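Local coordinates for putative nucleoprotein (PDB 4EWC), which encapsidates the negative-strand viral RNA, protecting it from nucleases and forming the ribonucleoprotein that serves as template for transcription and replication, at residues A[228-231]-A[232-236]; A[149-152]-A[153-157]; A[164-167]-A[168-172]; A[249-252]-A[253-257]. One frame throughout, in Å; residues are numbered along the deposited sequence.

Interaction 1. Residues A[228-231]-A[232-236]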
ATOM      1  N   ASP A 228     -24.498  39.969   9.698  1.00 47.91           N
ATOM      2  CA  ASP A 228     -23.917  40.520   8.492  1.00 53.79           C
ATOM      3  C   ASP A 228     -23.537  39.377   7.564  1.00 51.98           C
ATOM      4  O   ASP A 228     -23.836  39.409   6.370  1.00 46.66           O
ATOM      5  CB  ASP A 228     -22.693  41.393   8.800  1.00 49.30           C
ATOM      6  CG  ASP A 228     -23.035  42.594   9.643  1.00 49.03           C
ATOM      7  OD1 ASP A 228     -24.236  42.897   9.796  1.00 49.59           O
ATOM      8  OD2 ASP A 228     -22.099  43.245  10.162  1.00 48.96           O
ATOM      9  N   LEU A 229     -22.898  38.356   8.129  1.00 52.80           N
ATOM     10  CA  LEU A 229     -22.458  37.220   7.331  1.00 51.77           C
ATOM     11  C   LEU A 229     -23.626  36.477   6.686  1.00 52.31           C
ATOM     12  O   LEU A 229     -23.540  36.049   5.539  1.00 54.27           O
ATOM     13  CB  LEU A 229     -21.604  36.261   8.157  1.00 50.31           C
ATOM     14  CG  LEU A 229     -21.056  35.121   7.285  1.00 55.27           C
ATOM     15  CD1 LEU A 229     -20.436  35.682   5.993  1.00 46.18           C
ATOM     16  CD2 LEU A 229     -20.065  34.216   8.038  1.00 46.22           C
ATOM     17  N   LYS A 230     -24.712  36.325   7.434  1.00 52.23           N
ATOM     18  CA  LYS A 230     -25.887  35.636   6.946  1.00 50.41           C
ATOM     19  C   LYS A 230     -26.540  36.419   5.808  1.00 52.77           C
ATOM     20  O   LYS A 230     -26.790  35.881   4.734  1.00 50.75           O
ATOM     21  CB  LYS A 230     -26.875  35.437   8.093  1.00 53.58           C
ATOM     22  CG  LYS A 230     -28.182  34.827   7.669  1.00 48.60           C
ATOM     23  CD  LYS A 230     -29.182  34.871   8.786  1.00 53.64           C
ATOM     24  CE  LYS A 230     -30.380  33.994   8.427  1.00 66.07           C
ATOM     25  NZ  LYS A 230     -31.367  33.873   9.532  1.00 76.38           N
ATOM     26  N   ALA A 231     -26.803  37.697   6.065  1.00 52.97           N
ATOM     27  CA  ALA A 231     -27.407  38.605   5.087  1.00 51.10           C
ATOM     28  C   ALA A 231     -26.614  38.699   3.783  1.00 50.68           C
ATOM     29  O   ALA A 231     -27.198  38.715   2.695  1.00 53.26           O
ATOM     30  CB  ALA A 231     -27.592  40.004   5.700  1.00 40.56           C
ATOM     31  N   ALA A 232     -25.290  38.757   3.912  1.00 45.07           N
ATOM     32  CA  ALA A 232     -24.391  38.831   2.774  1.00 46.74           C
ATOM     33  C   ALA A 232     -24.501  37.562   1.944  1.00 52.93           C
ATOM     34  O   ALA A 232     -24.605  37.601   0.710  1.00 53.74           O
ATOM     35  CB  ALA A 232     -22.960  39.029   3.252  1.00 47.85           C
ATOM     36  N   PHE A 233     -24.493  36.432   2.637  1.00 49.40           N
ATOM     37  CA  PHE A 233     -24.698  35.136   2.012  1.00 55.12           C
ATOM     38  C   PHE A 233     -26.059  35.041   1.281  1.00 49.68           C
ATOM     39  O   PHE A 233     -26.101  34.759   0.084  1.00 53.26           O
ATOM     40  CB  PHE A 233     -24.523  34.018   3.053  1.00 50.35           C
ATOM     41  CG  PHE A 233     -24.836  32.647   2.530  1.00 50.09           C
ATOM     42  CD1 PHE A 233     -24.187  32.163   1.407  1.00 47.24           C
ATOM     43  CD2 PHE A 233     -25.768  31.828   3.175  1.00 49.29           C
ATOM     44  CE1 PHE A 233     -24.464  30.891   0.929  1.00 55.51           C
ATOM     45  CE2 PHE A 233     -26.049  30.550   2.707  1.00 49.72           C
ATOM     46  CZ  PHE A 233     -25.404  30.076   1.583  1.00 53.13           C
ATOM     47  N   ARG A 234     -27.156  35.295   1.991  1.00 52.04           N
ATOM     48  CA  ARG A 234     -28.510  35.177   1.421  1.00 57.49           C
ATOM     49  C   ARG A 234     -28.755  36.050   0.170  1.00 55.49           C
ATOM     50  O   ARG A 234     -29.599  35.731  -0.666  1.00 60.20           O
ATOM     51  CB  ARG A 234     -29.560  35.507   2.478  1.00 54.79           C
ATOM     52  CG  ARG A 234     -29.522  34.621   3.706  1.00 55.97           C
ATOM     53  CD  ARG A 234     -29.904  33.200   3.367  1.00 59.12           C
ATOM     54  NE  ARG A 234     -29.704  32.283   4.501  1.00 68.68           N
ATOM     55  CZ  ARG A 234     -30.647  31.960   5.384  1.00 64.66           C
ATOM     56  NH1 ARG A 234     -31.860  32.482   5.279  1.00 62.53           N
ATOM     57  NH2 ARG A 234     -30.371  31.123   6.370  1.00 60.16           N
ATOM     58  N   GLN A 235     -28.018  37.149   0.054  1.00 56.02           N
ATOM     59  CA  GLN A 235     -28.177  38.064  -1.061  1.00 61.74           C
ATOM     60  C   GLN A 235     -27.236  37.750  -2.191  1.00 60.97           C
ATOM     61  O   GLN A 235     -27.551  37.984  -3.360  1.00 64.35           O
ATOM     62  CB  GLN A 235     -27.917  39.491  -0.601  1.00 62.68           C
ATOM     63  CG  GLN A 235     -28.981  39.971   0.320  1.00 72.45           C
ATOM     64  CD  GLN A 235     -29.061  41.468   0.365  1.00 86.07           C
ATOM     65  OE1 GLN A 235     -28.181  42.167  -0.149  1.00 82.67           O
ATOM     66  NE2 GLN A 235     -30.127  41.980   0.978  1.00 90.45           N
ATOM     67  N   SER A 236     -26.062  37.253  -1.835  1.00 58.13           N
ATOM     68  CA  SER A 236     -25.047  36.971  -2.827  1.00 53.93           C
ATOM     69  C   SER A 236     -25.297  35.680  -3.566  1.00 50.48           C
ATOM     70  O   SER A 236     -24.856  35.538  -4.696  1.00 50.16           O
ATOM     71  CB  SER A 236     -23.669  36.916  -2.178  1.00 53.09           C
ATOM     72  OG  SER A 236     -23.339  38.170  -1.611  1.00 58.65           O
TER
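Arg-234 N donates to Lys-230 O (2.8 Å, N-H...O 173°), the shortest of the four consecutive i to i+4 bonds that run through this last part of an alpha helix. The last of the four is longer: Gln-235 N lies 3.2 Å from Ala-231 O. Next along the helix, Ala-232 O takes two bonds from Ser-236, one from OG (2.7 Å) and one from N, on opposite faces of the carbonyl plane. On the flank of the helix the Lys-230 and Arg-234 side chains come together. Lys-230 runs out extended, whereas Arg-234 folds back at its second torsion (chi2 -67°), which brings the flat guanidinium alongside the end of the lysine chain. Lys-230 CE then lies over one guanidinium face near its rim, 3.5 Å from Arg-234 NH2. The ammonium is kept a little farther off, with Lys-230 NZ 4.3 Å from Arg-234 NH2, and the like charges are probably eased by Asp-188, which forms a salt bridge with the same NH2. The adjoining flank of helix 226-236 is apolar: Leu-229 packs on Phe-161 of helix 142-162 and on Ile-183 and Ala-187 of helix 174-188, and Phe-233 reaches Val-154 and Leu-184 of the same two helices.

Interaction 2. Residues A[149-152]-A[153-157]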
ATOM      1  N   LEU A 149     -22.174  27.355 -10.027  1.00 47.96           N
ATOM      2  CA  LEU A 149     -22.790  28.673 -10.018  1.00 50.23           C
ATOM      3  C   LEU A 149     -22.766  29.213  -8.595  1.00 49.89           C
ATOM      4  O   LEU A 149     -22.313  30.339  -8.345  1.00 49.21           O
ATOM      5  CB  LEU A 149     -24.224  28.604 -10.541  1.00 43.40           C
ATOM      6  CG  LEU A 149     -24.946  29.943 -10.576  1.00 49.05           C
ATOM      7  CD1 LEU A 149     -24.050  30.949 -11.273  1.00 53.74           C
ATOM      8  CD2 LEU A 149     -26.284  29.859 -11.274  1.00 47.07           C
ATOM      9  N   PHE A 150     -23.254  28.387  -7.674  1.00 48.03           N
ATOM     10  CA  PHE A 150     -23.229  28.678  -6.251  1.00 46.45           C
ATOM     11  C   PHE A 150     -21.851  29.131  -5.809  1.00 46.80           C
ATOM     12  O   PHE A 150     -21.720  30.179  -5.182  1.00 49.24           O
ATOM     13  CB  PHE A 150     -23.670  27.451  -5.442  1.00 48.07           C
ATOM     14  CG  PHE A 150     -23.727  27.687  -3.955  1.00 46.83           C
ATOM     15  CD1 PHE A 150     -22.571  27.687  -3.185  1.00 45.26           C
ATOM     16  CD2 PHE A 150     -24.938  27.888  -3.327  1.00 47.37           C
ATOM     17  CE1 PHE A 150     -22.633  27.915  -1.830  1.00 43.90           C
ATOM     18  CE2 PHE A 150     -25.013  28.109  -1.978  1.00 42.70           C
ATOM     19  CZ  PHE A 150     -23.863  28.123  -1.226  1.00 45.01           C
ATOM     20  N   ILE A 151     -20.829  28.336  -6.113  1.00 44.33           N
ATOM     21  CA  ILE A 151     -19.475  28.675  -5.687  1.00 47.14           C
ATOM     22  C   ILE A 151     -19.006  29.987  -6.324  1.00 44.07           C
ATOM     23  O   ILE A 151     -18.566  30.895  -5.632  1.00 44.28           O
ATOM     24  CB  ILE A 151     -18.471  27.539  -5.953  1.00 47.11           C
ATOM     25  CG1 ILE A 151     -18.767  26.357  -5.028  1.00 40.69           C
ATOM     26  CG2 ILE A 151     -17.050  28.032  -5.708  1.00 42.79           C
ATOM     27  CD1 ILE A 151     -18.124  25.048  -5.468  1.00 39.06           C
ATOM     28  N   GLY A 152     -19.139  30.100  -7.637  1.00 46.61           N
ATOM     29  CA  GLY A 152     -18.786  31.330  -8.334  1.00 45.19           C
ATOM     30  C   GLY A 152     -19.435  32.616  -7.832  1.00 45.32           C
ATOM     31  O   GLY A 152     -18.872  33.701  -8.017  1.00 43.52           O
HETATM   32  N   MSE A 153     -20.605  32.505  -7.198  1.00 44.10           N
HETATM   33  CA  MSE A 153     -21.315  33.678  -6.681  1.00 46.40           C
HETATM   34  C   MSE A 153     -21.081  33.895  -5.195  1.00 48.72           C
HETATM   35  O   MSE A 153     -20.996  35.037  -4.738  1.00 48.75           O
HETATM   36  CB  MSE A 153     -22.823  33.622  -6.990  1.00 46.78           C
HETATM   37  CG  MSE A 153     -23.132  33.965  -8.439  1.00 49.66           C
HETATM   38 SE   MSE A 153     -25.047  33.932  -8.798  0.80 60.57          SE
HETATM   39  CE  MSE A 153     -25.543  35.475  -7.762  1.00 53.34           C
ATOM     40  N   VAL A 154     -20.962  32.802  -4.444  1.00 47.08           N
ATOM     41  CA  VAL A 154     -20.813  32.888  -2.999  1.00 40.28           C
ATOM     42  C   VAL A 154     -19.372  33.203  -2.593  1.00 44.80           C
ATOM     43  O   VAL A 154     -19.143  34.117  -1.800  1.00 48.91           O
ATOM     44  CB  VAL A 154     -21.376  31.609  -2.295  1.00 47.77           C
ATOM     45  CG1 VAL A 154     -21.049  31.564  -0.774  1.00 39.68           C
ATOM     46  CG2 VAL A 154     -22.892  31.497  -2.522  1.00 48.93           C
ATOM     47  N   PHE A 155     -18.398  32.487  -3.151  1.00 44.25           N
ATOM     48  CA  PHE A 155     -16.981  32.702  -2.779  1.00 44.26           C
ATOM     49  C   PHE A 155     -16.450  34.151  -2.911  1.00 45.95           C
ATOM     50  O   PHE A 155     -15.763  34.629  -2.001  1.00 44.79           O
ATOM     51  CB  PHE A 155     -16.051  31.676  -3.452  1.00 39.94           C
ATOM     52  CG  PHE A 155     -16.034  30.327  -2.764  1.00 43.60           C
ATOM     53  CD1 PHE A 155     -17.224  29.696  -2.409  1.00 45.68           C
ATOM     54  CD2 PHE A 155     -14.829  29.683  -2.472  1.00 45.43           C
ATOM     55  CE1 PHE A 155     -17.218  28.453  -1.758  1.00 42.56           C
ATOM     56  CE2 PHE A 155     -14.812  28.435  -1.828  1.00 40.33           C
ATOM     57  CZ  PHE A 155     -16.004  27.828  -1.477  1.00 38.38           C
ATOM     58  N   PRO A 156     -16.763  34.852  -4.029  1.00 46.29           N
ATOM     59  CA  PRO A 156     -16.361  36.270  -4.082  1.00 44.94           C
ATOM     60  C   PRO A 156     -16.942  37.077  -2.916  1.00 45.11           C
ATOM     61  O   PRO A 156     -16.244  37.897  -2.326  1.00 47.15           O
ATOM     62  CB  PRO A 156     -16.949  36.755  -5.406  1.00 36.23           C
ATOM     63  CG  PRO A 156     -16.972  35.527  -6.267  1.00 43.86           C
ATOM     64  CD  PRO A 156     -17.297  34.387  -5.325  1.00 45.56           C
ATOM     65  N   ALA A 157     -18.196  36.814  -2.568  1.00 41.50           N
ATOM     66  CA  ALA A 157     -18.842  37.504  -1.452  1.00 46.39           C
ATOM     67  C   ALA A 157     -18.177  37.171  -0.129  1.00 49.17           C
ATOM     68  O   ALA A 157     -18.149  38.007   0.782  1.00 50.74           O
ATOM     69  CB  ALA A 157     -20.311  37.159  -1.398  1.00 43.62           C
TER
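Phe-150 and Val-154, one turn apart, form an intrahelical CH-pi pair, and Ile-151 and Phe-155 form a second, on the long helix 142-162. These two pairs are the tightly packed side. Val-154 CG2 stands over the middle of the Phe-150 ring, 3.7 Å from its centroid and 13° from the normal. In the second pair the order is reversed: the earlier residue supplies the methyl, and Ile-151 CG2 lies 3.9 Å from the Phe-155 ring centroid, displaced toward the rim. The side chains of Ile-151 and Phe-155 run alongside each other, while the Phe-150 ring is swung toward the next turn by a CG anti to its backbone N (chi1 -178°). Phe-150 continues onto Ser-257, Cys-260 and Met-261 of helix 253-269, and Phe-155 onto Leu-397, Met-398 and Ile-401 of helix 394-402. The other side, with Gly-152, Met-153 and Pro-156, is partly exposed and more loosely joined; there Leu-149 CD1 only approaches the selenium of Met-153 (a selenomethionine), at 4.0 Å. Phe-155 N still donates to Ile-151 O (3.0 Å), but Pro-156, having no N-H, makes no bond to the turn before, and the helix kinks there. The proline ring lies against the Gly-152 carbonyl, with Pro-156 CG and CD both 3.2 Å from Gly-152 O.

Interaction 3. Residues A[164-167]-A[168-172]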
ATOM      1  N   ALA A 164     -12.633  42.615   5.450  1.00 52.50           N
ATOM      2  CA  ALA A 164     -12.869  43.529   6.551  1.00 50.68           C
ATOM      3  C   ALA A 164     -12.149  43.010   7.782  1.00 56.73           C
ATOM      4  O   ALA A 164     -11.772  43.769   8.659  1.00 64.97           O
ATOM      5  CB  ALA A 164     -14.345  43.630   6.834  1.00 46.66           C
ATOM      6  N   ILE A 165     -11.947  41.703   7.830  1.00 59.17           N
ATOM      7  CA  ILE A 165     -11.566  41.022   9.056  1.00 57.54           C
ATOM      8  C   ILE A 165     -10.151  40.475   8.977  1.00 59.54           C
ATOM      9  O   ILE A 165      -9.435  40.443   9.971  1.00 61.36           O
ATOM     10  CB  ILE A 165     -12.539  39.851   9.309  1.00 58.52           C
ATOM     11  CG1 ILE A 165     -13.939  40.385   9.575  1.00 57.90           C
ATOM     12  CG2 ILE A 165     -12.091  39.027  10.484  1.00 60.88           C
ATOM     13  CD1 ILE A 165     -13.993  41.350  10.759  1.00 61.47           C
ATOM     14  N   LEU A 166      -9.775  40.036   7.784  1.00 58.80           N
ATOM     15  CA  LEU A 166      -8.540  39.316   7.572  1.00 56.02           C
ATOM     16  C   LEU A 166      -7.716  40.015   6.541  1.00 56.84           C
ATOM     17  O   LEU A 166      -8.223  40.758   5.724  1.00 58.86           O
ATOM     18  CB  LEU A 166      -8.795  37.901   7.043  1.00 61.29           C
ATOM     19  CG  LEU A 166      -9.640  36.892   7.820  1.00 61.39           C
ATOM     20  CD1 LEU A 166      -9.471  35.518   7.183  1.00 56.88           C
ATOM     21  CD2 LEU A 166      -9.263  36.882   9.292  1.00 55.40           C
ATOM     22  N   SER A 167      -6.422  39.743   6.579  1.00 64.68           N
ATOM     23  CA  SER A 167      -5.514  40.232   5.568  1.00 59.03           C
ATOM     24  C   SER A 167      -5.638  39.327   4.370  1.00 59.25           C
ATOM     25  O   SER A 167      -6.393  38.353   4.368  1.00 54.50           O
ATOM     26  CB  SER A 167      -4.082  40.169   6.069  1.00 56.98           C
ATOM     27  OG  SER A 167      -3.601  38.834   6.021  1.00 60.83           O
ATOM     28  N   GLU A 168      -4.847  39.648   3.364  1.00 61.26           N
ATOM     29  CA  GLU A 168      -4.781  38.878   2.145  1.00 63.43           C
ATOM     30  C   GLU A 168      -4.054  37.559   2.392  1.00 62.40           C
ATOM     31  O   GLU A 168      -4.521  36.491   1.993  1.00 61.42           O
ATOM     32  CB  GLU A 168      -4.033  39.700   1.091  1.00 69.01           C
ATOM     33  CG  GLU A 168      -3.601  38.922  -0.129  1.00 67.21           C
ATOM     34  CD  GLU A 168      -4.720  38.734  -1.122  1.00 68.60           C
ATOM     35  OE1 GLU A 168      -5.899  38.898  -0.743  1.00 69.09           O
ATOM     36  OE2 GLU A 168      -4.416  38.431  -2.295  1.00 71.16           O
ATOM     37  N   GLY A 169      -2.901  37.650   3.046  1.00 59.11           N
ATOM     38  CA  GLY A 169      -2.070  36.489   3.279  1.00 57.86           C
ATOM     39  C   GLY A 169      -2.793  35.483   4.149  1.00 58.63           C
ATOM     40  O   GLY A 169      -2.651  34.273   3.967  1.00 54.98           O
ATOM     41  N   GLU A 170      -3.570  36.004   5.095  1.00 56.58           N
ATOM     42  CA  GLU A 170      -4.341  35.188   6.015  1.00 55.78           C
ATOM     43  C   GLU A 170      -5.365  34.302   5.285  1.00 54.48           C
ATOM     44  O   GLU A 170      -5.514  33.119   5.608  1.00 51.39           O
ATOM     45  CB  GLU A 170      -5.015  36.068   7.075  1.00 57.72           C
ATOM     46  CG  GLU A 170      -4.021  36.585   8.098  1.00 62.85           C
ATOM     47  CD  GLU A 170      -4.567  37.633   9.069  1.00 63.83           C
ATOM     48  OE1 GLU A 170      -5.497  38.393   8.713  1.00 59.64           O
ATOM     49  OE2 GLU A 170      -4.032  37.696  10.200  1.00 61.29           O
HETATM   50  N   MSE A 171      -6.049  34.864   4.294  1.00 56.13           N
HETATM   51  CA  MSE A 171      -7.015  34.090   3.546  1.00 50.99           C
HETATM   52  C   MSE A 171      -6.355  33.012   2.677  1.00 51.72           C
HETATM   53  O   MSE A 171      -7.021  32.099   2.207  1.00 52.42           O
HETATM   54  CB  MSE A 171      -7.925  34.991   2.718  1.00 51.19           C
HETATM   55  CG  MSE A 171      -9.151  35.453   3.480  1.00 57.37           C
HETATM   56 SE   MSE A 171     -10.252  36.942   2.689  0.73 59.20          SE
HETATM   57  CE  MSE A 171     -10.449  36.231   0.863  1.00 55.88           C
ATOM     58  N   SER A 172      -5.049  33.108   2.459  1.00 51.61           N
ATOM     59  CA  SER A 172      -4.350  32.083   1.680  1.00 53.60           C
ATOM     60  C   SER A 172      -3.889  30.911   2.569  1.00 52.21           C
ATOM     61  O   SER A 172      -3.360  29.903   2.085  1.00 51.74           O
ATOM     62  CB  SER A 172      -3.169  32.687   0.887  1.00 53.23           C
ATOM     63  OG  SER A 172      -2.165  33.181   1.747  1.00 58.86           O
TER
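Ser-167 and Glu-170 exchange two hydrogen bonds in a capping box at the start of the short helix 168-171. Ser-167 N donates to Glu-170 OE1 at 2.7 Å and nearly straight (173°), meeting the carboxylate oxygen on its anti side and somewhat out of the carboxylate plane. In return, Glu-170 N donates to Ser-167 OG over 3.0 Å. The serine hydroxyl can face the first turn because OG stands between its own backbone N and carbonyl carbon (chi1 77°). Extended beyond CG, the glutamate reaches back past the hydroxyl to Ser-167 N. Helix N-termini carry a partial positive charge, which would probably help to stabilise the carboxylate here.

A small apolar contact backs the box: Leu-166 CD1 rests on CG of Met-171, a selenomethionine (3.7 Å), the two side chains crossing at a slant. The helix that the box starts is short and weakly bonded. Where it gives way to the loop, Ser-172 N donates to Gly-169 O, and Ser-172 OG also approaches that oxygen closely. Met-171 packs on Thr-159 and Phe-162 of helix 142-162 and on Met-398 of helix 394-402. Beyond the turn, the backbone of Ser-172 bonds to Lys-429 at the start of strand 429-432, and Glu-170 O accepts from Asn-176 of helix 174-188.

Interaction 4. Residues A[249-252]-A[253-257]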
ATOM      1  N   SER A 249     -39.989  21.254 -11.118  1.00 80.31           N
ATOM      2  CA  SER A 249     -39.216  21.096  -9.893  1.00 76.88           C
ATOM      3  C   SER A 249     -39.783  21.950  -8.762  1.00 76.14           C
ATOM      4  O   SER A 249     -40.134  23.109  -8.971  1.00 78.61           O
ATOM      5  CB  SER A 249     -37.762  21.488 -10.156  1.00 74.61           C
ATOM      6  OG  SER A 249     -37.052  21.645  -8.950  1.00 72.94           O
ATOM      7  N   LYS A 250     -39.867  21.382  -7.562  1.00 75.27           N
ATOM      8  CA  LYS A 250     -40.306  22.142  -6.392  1.00 75.69           C
ATOM      9  C   LYS A 250     -39.130  22.892  -5.748  1.00 71.45           C
ATOM     10  O   LYS A 250     -39.320  23.703  -4.841  1.00 69.08           O
ATOM     11  CB  LYS A 250     -40.975  21.226  -5.367  1.00 75.73           C
ATOM     12  CG  LYS A 250     -42.133  20.389  -5.918  1.00 81.09           C
ATOM     13  CD  LYS A 250     -42.471  19.198  -4.996  1.00 89.40           C
ATOM     14  CE  LYS A 250     -43.650  18.373  -5.516  1.00 92.10           C
ATOM     15  NZ  LYS A 250     -44.984  18.956  -5.168  1.00 80.94           N
ATOM     16  N   ALA A 251     -37.921  22.611  -6.236  1.00 69.59           N
ATOM     17  CA  ALA A 251     -36.687  23.205  -5.716  1.00 64.01           C
ATOM     18  C   ALA A 251     -36.757  24.720  -5.570  1.00 65.50           C
ATOM     19  O   ALA A 251     -37.253  25.415  -6.443  1.00 65.16           O
ATOM     20  CB  ALA A 251     -35.500  22.814  -6.598  1.00 60.50           C
ATOM     21  N   THR A 252     -36.260  25.233  -4.454  1.00 64.63           N
ATOM     22  CA  THR A 252     -36.248  26.672  -4.244  1.00 60.76           C
ATOM     23  C   THR A 252     -34.811  27.185  -4.116  1.00 60.08           C
ATOM     24  O   THR A 252     -33.856  26.401  -4.218  1.00 57.53           O
ATOM     25  CB  THR A 252     -37.079  27.061  -3.013  1.00 58.56           C
ATOM     26  OG1 THR A 252     -36.479  26.504  -1.839  1.00 60.71           O
ATOM     27  CG2 THR A 252     -38.505  26.542  -3.148  1.00 47.42           C
ATOM     28  N   GLU A 253     -34.671  28.499  -3.929  1.00 57.10           N
ATOM     29  CA  GLU A 253     -33.367  29.113  -3.747  1.00 54.75           C
ATOM     30  C   GLU A 253     -32.688  28.531  -2.510  1.00 54.81           C
ATOM     31  O   GLU A 253     -31.555  28.073  -2.574  1.00 55.52           O
ATOM     32  CB  GLU A 253     -33.469  30.637  -3.603  1.00 56.93           C
ATOM     33  CG  GLU A 253     -32.153  31.254  -3.103  1.00 62.29           C
ATOM     34  CD  GLU A 253     -32.207  32.745  -2.840  1.00 63.34           C
ATOM     35  OE1 GLU A 253     -33.030  33.440  -3.466  1.00 68.82           O
ATOM     36  OE2 GLU A 253     -31.403  33.224  -2.009  1.00 65.56           O
ATOM     37  N   SER A 254     -33.404  28.565  -1.390  1.00 57.09           N
ATOM     38  CA  SER A 254     -32.949  27.992  -0.132  1.00 55.80           C
ATOM     39  C   SER A 254     -32.599  26.520  -0.313  1.00 55.57           C
ATOM     40  O   SER A 254     -31.543  26.052   0.140  1.00 56.93           O
ATOM     41  CB  SER A 254     -34.042  28.140   0.919  1.00 51.57           C
ATOM     42  OG  SER A 254     -33.719  27.450   2.106  1.00 69.15           O
ATOM     43  N   SER A 255     -33.488  25.805  -0.988  1.00 50.74           N
ATOM     44  CA  SER A 255     -33.375  24.367  -1.209  1.00 57.10           C
ATOM     45  C   SER A 255     -32.072  23.980  -1.894  1.00 55.99           C
ATOM     46  O   SER A 255     -31.374  23.059  -1.460  1.00 58.49           O
ATOM     47  CB  SER A 255     -34.586  23.873  -2.034  1.00 57.86           C
ATOM     48  OG  SER A 255     -34.273  22.749  -2.854  1.00 57.99           O
ATOM     49  N   ILE A 256     -31.747  24.693  -2.960  1.00 52.37           N
ATOM     50  CA  ILE A 256     -30.558  24.377  -3.732  1.00 52.23           C
ATOM     51  C   ILE A 256     -29.299  24.827  -2.985  1.00 50.73           C
ATOM     52  O   ILE A 256     -28.300  24.097  -2.940  1.00 46.75           O
ATOM     53  CB  ILE A 256     -30.666  24.969  -5.154  1.00 50.85           C
ATOM     54  CG1 ILE A 256     -31.929  24.405  -5.819  1.00 50.75           C
ATOM     55  CG2 ILE A 256     -29.441  24.645  -5.974  1.00 46.36           C
ATOM     56  CD1 ILE A 256     -32.140  24.852  -7.229  1.00 54.85           C
ATOM     57  N   SER A 257     -29.371  26.014  -2.383  1.00 47.25           N
ATOM     58  CA  SER A 257     -28.314  26.503  -1.527  1.00 48.04           C
ATOM     59  C   SER A 257     -27.944  25.387  -0.529  1.00 48.90           C
ATOM     60  O   SER A 257     -26.793  24.980  -0.436  1.00 41.92           O
ATOM     61  CB  SER A 257     -28.756  27.772  -0.789  1.00 50.45           C
ATOM     62  OG  SER A 257     -27.641  28.425  -0.165  1.00 49.59           O
TER
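A first torsion of 64° sets Thr-252 OG1 between its own backbone N and carbonyl carbon, and with the backbone extended at this residue (psi 180°) the hydroxyl faces the opening turn of helix 253-269. There it accepts from Ser-255 N at 3.2 Å, which makes Thr-252 the N-cap. Thr-252 O begins the regular backbone pattern by accepting from Ile-256 N (3.0 Å), so one residue ties down two N-H groups of the first turn, one through its side chain and one through its carbonyl.

Ser-255 projects back toward the residues before the helix. Its CB lies beside the threonine hydroxyl, and its own OG lies against Ala-251, 3.8 Å from Ala-251 CA. Ile-256 adds an apolar touch: its CD1 approaches the Ala-251 methyl, CB, at 4.0 Å. The chain leading into the cap is shaped by an ST turn, in which Ser-249 OG accepts from Ala-251 N (3.0 Å).

Glu-253, the first residue of the helix, sends its carboxylate away from the cap to a salt bridge between OE2 and Arg-237 NE. Arg-237 belongs to a probable nuclear localization signal, residues 237-240, so the helix start is linked to that basic segment. Ser-255 also touches His-307 of a loop. On the side facing the protein interior, Ile-256 packs on Tyr-243 of the preceding loop and on Asn-146 of helix 142-162.

Overall arrangement
Interactions 1, 2 and 4 meet one another: Phe-233 of interaction 1 touches Phe-150 of interaction 2 and Ser-257 of interaction 4, so helices 226-236, 142-162 and 253-269 meet round the Phe-150 and Phe-233 rings. Interaction 3 stands apart, its nearest atoms about 6 Å from interaction 2, although it follows helix 142-162 in the chain. Interaction 2 is the buried one and relies on methyl-to-ring packing; interaction 1 divides between a buried apolar flank and a charged outer one. Interactions 3 and 4, partly buried and at the surface, are both N-caps, but only interaction 3 has a reciprocal side-chain bond.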